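Local coordinates for sensor histidine kinase PdtaS (Mycobacterium tuberculosis, PDB 2YKF), which is thought to sense nutrient stress through cyclic di-GMP with its GAF and PAS-like sensor region, autophosphorylate on histidine and signal to PdtaR, at residues A[82-85]-A[86-89]; A[31-34]-A[35-39]. All blocks are in the same frame, centred on the assembly; numbering follows the deposited sequence.

Interaction 1. Residues A[82-85]-A[86-89]; sequences MPLV and AATF
Ala-86 N donates to Met-82 O at 3.0 Å, closing the first turn of helix 83-90. The bond is nearly straight, at 176°. Met-82 is the N-cap and Pro-83 the first helical residue. The following bonds keep the i to i+4 pattern: Ala-87 N binds Pro-83 O, Thr-88 N binds Leu-84 O at 2.7 Å, and Phe-89 N binds Val-85 O at 3.2 Å.

Leu-84 O takes a second bond, from Thr-88 OG1 at 3.0 Å. The amide lies nearly in line with the carbonyl, while the hydroxyl comes from above its plane, 54° out. Thr-88 chi1 of -49° sets OG1 beside its own backbone N, facing the N-terminal end of the helix. The hydroxyl is thus held by the turn before it. Leu-84 CD1 lies 3.8 Å from Thr-88 OG1, the two side chains crossing at a slant.

Val-85 and Phe-89 lie side by side and point the same way. Val-85 CG1 is 3.7 Å from Phe-89 CE2. The ring also crowds the backbone, with Phe-89 CD2 3.1 Å from Val-85 O. Both side chains are buried. Val-85 meets Trp-45, Leu-53 and Thr-129, and Phe-89 meets Val-124 and Val-127. Pro-83 and Ala-87 lie at the exposed surface. This short helix packs one side on the antiparallel sheet of the GAF domain.

Interaction 2. Residues A[31-34]-A[35-39]; sequences WQLL and ADLSF
Gln-32 and Asp-36 make the polar side-chain contact, one helical turn apart. Gln-32 NE2 donates to Asp-36 OD1 at 2.8 Å. The carboxylate oxygen lies in the amide plane of Gln-32, but the donor stands above the carboxylate plane, 41° out of it. The two flat groups are turned 44° apart. The bend at Gln-32 chi2, 65°, turns the amide forward, toward the next turn and Asp-36. Both atoms have further partners in the chain: NE2 also binds Arg-60 O, and OD1 accepts from Asn-62 N.

Backbone bonds run i to i+4, from Ala-35 N to Trp-31 O, Asp-36 N to Gln-32 O, and Leu-37 N to Leu-33 O. Leu-34 O accepts two donors from Ser-38, N at 2.9 Å and OG at 2.7 Å. They reach it from opposite faces of the carbonyl plane. Leu-34 CD1 lies 3.7 Å from Ser-38 OG. Ser-38 OG is also hydrogen-bonded to Tyr-42 OH, which ties the helix end to strand 41-47.

Helix 18-38 ends here in a Schellman motif. Phe-39 is its C-prime residue, with positive phi, and Ala-40 N reaches back to Ala-35 O. The bond from Phe-39 N to Asp-36 O is weak, at 3.3 Å.

Apolar contact is made by Leu-33 and Leu-37, whose CD1 atoms are 3.6 Å apart. Leu-34 and Leu-37 also pack on helix 143-161.

Both interactions belong to the GAF domain and are local contacts within single helices. Interaction 2 comes first along the chain, at the C-terminal end of helix 18-38. Interaction 1 follows and takes in almost all of helix 83-90, after strands 41-47, 53-59 and 76-77. Their centres are 22 Å apart. The two helices sit on opposite faces of the five-stranded antiparallel sheet, so it is sandwiched between them, as in GAF domains. Both helices touch strands 41-47 and 53-59, while helix 83-90 also meets 114-120 and 123-131. Interaction 2 lies near the centre of the chain beside helix 143-161. Interaction 1 lies farther out, partly exposed, about 24 Å from that centre.

Interaction 1. Residues A[82-85]-A[86-89]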
# COMPACT_ATOMS: atom_id res chain seq x y z
N MET A 82 -20.37 -14.52 -21.14
CA MET A 82 -19.03 -14.87 -20.60
C MET A 82 -18.82 -16.40 -20.55
O MET A 82 -18.72 -16.97 -19.45
CB MET A 82 -18.84 -14.30 -19.17
CG MET A 82 -19.32 -12.86 -18.95
SD MET A 82 -18.44 -12.18 -17.51
CE MET A 82 -16.92 -11.72 -18.37
N PRO A 83 -18.79 -17.06 -21.72
CA PRO A 83 -18.67 -18.52 -21.82
C PRO A 83 -17.67 -19.20 -20.86
O PRO A 83 -18.03 -20.15 -20.20
CB PRO A 83 -18.19 -18.73 -23.27
CG PRO A 83 -18.79 -17.62 -24.01
CD PRO A 83 -18.79 -16.42 -23.05
N LEU A 84 -16.43 -18.71 -20.80
CA LEU A 84 -15.41 -19.35 -19.93
C LEU A 84 -15.77 -19.31 -18.41
O LEU A 84 -15.87 -20.35 -17.72
CB LEU A 84 -14.01 -18.75 -20.20
CG LEU A 84 -12.84 -19.47 -19.53
CD1 LEU A 84 -13.07 -21.00 -19.42
CD2 LEU A 84 -11.56 -19.14 -20.25
N VAL A 85 -15.98 -18.10 -17.90
CA VAL A 85 -16.47 -17.93 -16.54
C VAL A 85 -17.60 -18.91 -16.26
O VAL A 85 -17.56 -19.67 -15.28
CB VAL A 85 -16.97 -16.49 -16.32
CG1 VAL A 85 -17.61 -16.36 -14.91
CG2 VAL A 85 -15.81 -15.49 -16.57
N ALA A 86 -18.62 -18.90 -17.12
CA ALA A 86 -19.76 -19.84 -16.98
C ALA A 86 -19.29 -21.30 -16.90
O ALA A 86 -19.75 -22.07 -16.03
CB ALA A 86 -20.79 -19.63 -18.17
N ALA A 87 -18.37 -21.68 -17.79
CA ALA A 87 -17.82 -23.05 -17.83
C ALA A 87 -16.98 -23.38 -16.58
O ALA A 87 -16.95 -24.53 -16.14
CB ALA A 87 -16.96 -23.22 -19.06
N THR A 88 -16.27 -22.38 -16.04
CA THR A 88 -15.48 -22.61 -14.81
C THR A 88 -16.36 -22.95 -13.64
O THR A 88 -15.94 -23.69 -12.75
CB THR A 88 -14.55 -21.43 -14.48
OG1 THR A 88 -13.83 -21.05 -15.65
CG2 THR A 88 -13.50 -21.84 -13.40
N PHE A 89 -17.59 -22.45 -13.62
CA PHE A 89 -18.54 -22.85 -12.57
C PHE A 89 -18.97 -24.28 -12.75
O PHE A 89 -19.31 -24.94 -11.76
CB PHE A 89 -19.77 -21.97 -12.59
CG PHE A 89 -19.58 -20.66 -11.93
CD1 PHE A 89 -19.68 -20.55 -10.55
CD2 PHE A 89 -19.33 -19.51 -12.69
CE1 PHE A 89 -19.53 -19.32 -9.93
CE2 PHE A 89 -19.15 -18.25 -12.07
CZ PHE A 89 -19.26 -18.17 -10.69

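Interaction 2. Residues A[31-34]-A[35-39]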
# COMPACT_ATOMS: atom_id res chain seq x y z
N TRP A 31 -7.64 -10.13 -0.95
CA TRP A 31 -7.14 -10.21 -2.30
C TRP A 31 -6.43 -8.92 -2.79
O TRP A 31 -5.90 -8.90 -3.89
CB TRP A 31 -8.28 -10.60 -3.26
CG TRP A 31 -9.30 -9.56 -3.43
CD1 TRP A 31 -9.52 -8.38 -2.69
CD2 TRP A 31 -10.31 -9.59 -4.43
NE1 TRP A 31 -10.63 -7.72 -3.20
CE2 TRP A 31 -11.13 -8.46 -4.27
CE3 TRP A 31 -10.63 -10.52 -5.47
CZ2 TRP A 31 -12.25 -8.21 -5.13
CZ3 TRP A 31 -11.66 -10.25 -6.33
CH2 TRP A 31 -12.47 -9.12 -6.15
N GLN A 32 -6.37 -7.84 -1.98
CA GLN A 32 -5.43 -6.77 -2.35
C GLN A 32 -4.01 -7.34 -2.64
O GLN A 32 -3.30 -6.90 -3.55
CB GLN A 32 -5.36 -5.63 -1.29
CG GLN A 32 -4.52 -4.37 -1.87
CD GLN A 32 -5.23 -3.73 -3.06
OE1 GLN A 32 -6.43 -3.39 -2.99
NE2 GLN A 32 -4.53 -3.63 -4.18
N LEU A 33 -3.55 -8.25 -1.78
CA LEU A 33 -2.24 -8.86 -1.93
C LEU A 33 -2.14 -9.58 -3.30
O LEU A 33 -1.19 -9.45 -4.03
CB LEU A 33 -2.03 -9.87 -0.80
CG LEU A 33 -0.79 -10.74 -0.93
CD1 LEU A 33 0.48 -9.88 -1.02
CD2 LEU A 33 -0.73 -11.75 0.32
N LEU A 34 -3.18 -10.32 -3.68
CA LEU A 34 -3.17 -10.94 -5.00
C LEU A 34 -3.11 -9.93 -6.18
O LEU A 34 -2.29 -10.09 -7.08
CB LEU A 34 -4.42 -11.84 -5.09
CG LEU A 34 -4.62 -12.54 -6.43
CD1 LEU A 34 -3.46 -13.54 -6.74
CD2 LEU A 34 -5.98 -13.24 -6.38
N ALA A 35 -3.94 -8.86 -6.14
CA ALA A 35 -3.96 -7.82 -7.19
C ALA A 35 -2.57 -7.15 -7.24
O ALA A 35 -2.00 -6.99 -8.34
CB ALA A 35 -5.03 -6.79 -6.90
N ASP A 36 -1.97 -6.90 -6.07
CA ASP A 36 -0.64 -6.27 -6.06
C ASP A 36 0.46 -7.18 -6.64
O ASP A 36 1.35 -6.71 -7.40
CB ASP A 36 -0.21 -5.88 -4.66
CG ASP A 36 -1.06 -4.67 -4.09
OD1 ASP A 36 -1.85 -4.09 -4.87
OD2 ASP A 36 -0.92 -4.34 -2.89
N LEU A 37 0.48 -8.43 -6.18
CA LEU A 37 1.51 -9.37 -6.69
C LEU A 37 1.30 -9.69 -8.17
O LEU A 37 2.26 -10.08 -8.84
CB LEU A 37 1.45 -10.65 -5.88
CG LEU A 37 1.84 -10.66 -4.41
CD1 LEU A 37 1.40 -11.99 -3.82
CD2 LEU A 37 3.29 -10.45 -4.21
N SER A 38 0.06 -9.62 -8.64
CA SER A 38 -0.23 -9.90 -10.05
C SER A 38 -0.04 -8.65 -10.93
O SER A 38 -0.10 -8.77 -12.14
CB SER A 38 -1.68 -10.36 -10.25
OG SER A 38 -2.04 -11.44 -9.42
N PHE A 39 0.08 -7.44 -10.34
CA PHE A 39 0.01 -6.20 -11.12
C PHE A 39 -1.23 -6.18 -12.02
O PHE A 39 -1.16 -5.76 -13.20
CB PHE A 39 1.29 -6.01 -12.00
CG PHE A 39 2.56 -6.14 -11.23
CD1 PHE A 39 3.12 -5.04 -10.60
CD2 PHE A 39 3.20 -7.36 -11.10
CE1 PHE A 39 4.28 -5.17 -9.85
CE2 PHE A 39 4.33 -7.49 -10.33
CZ PHE A 39 4.90 -6.39 -9.73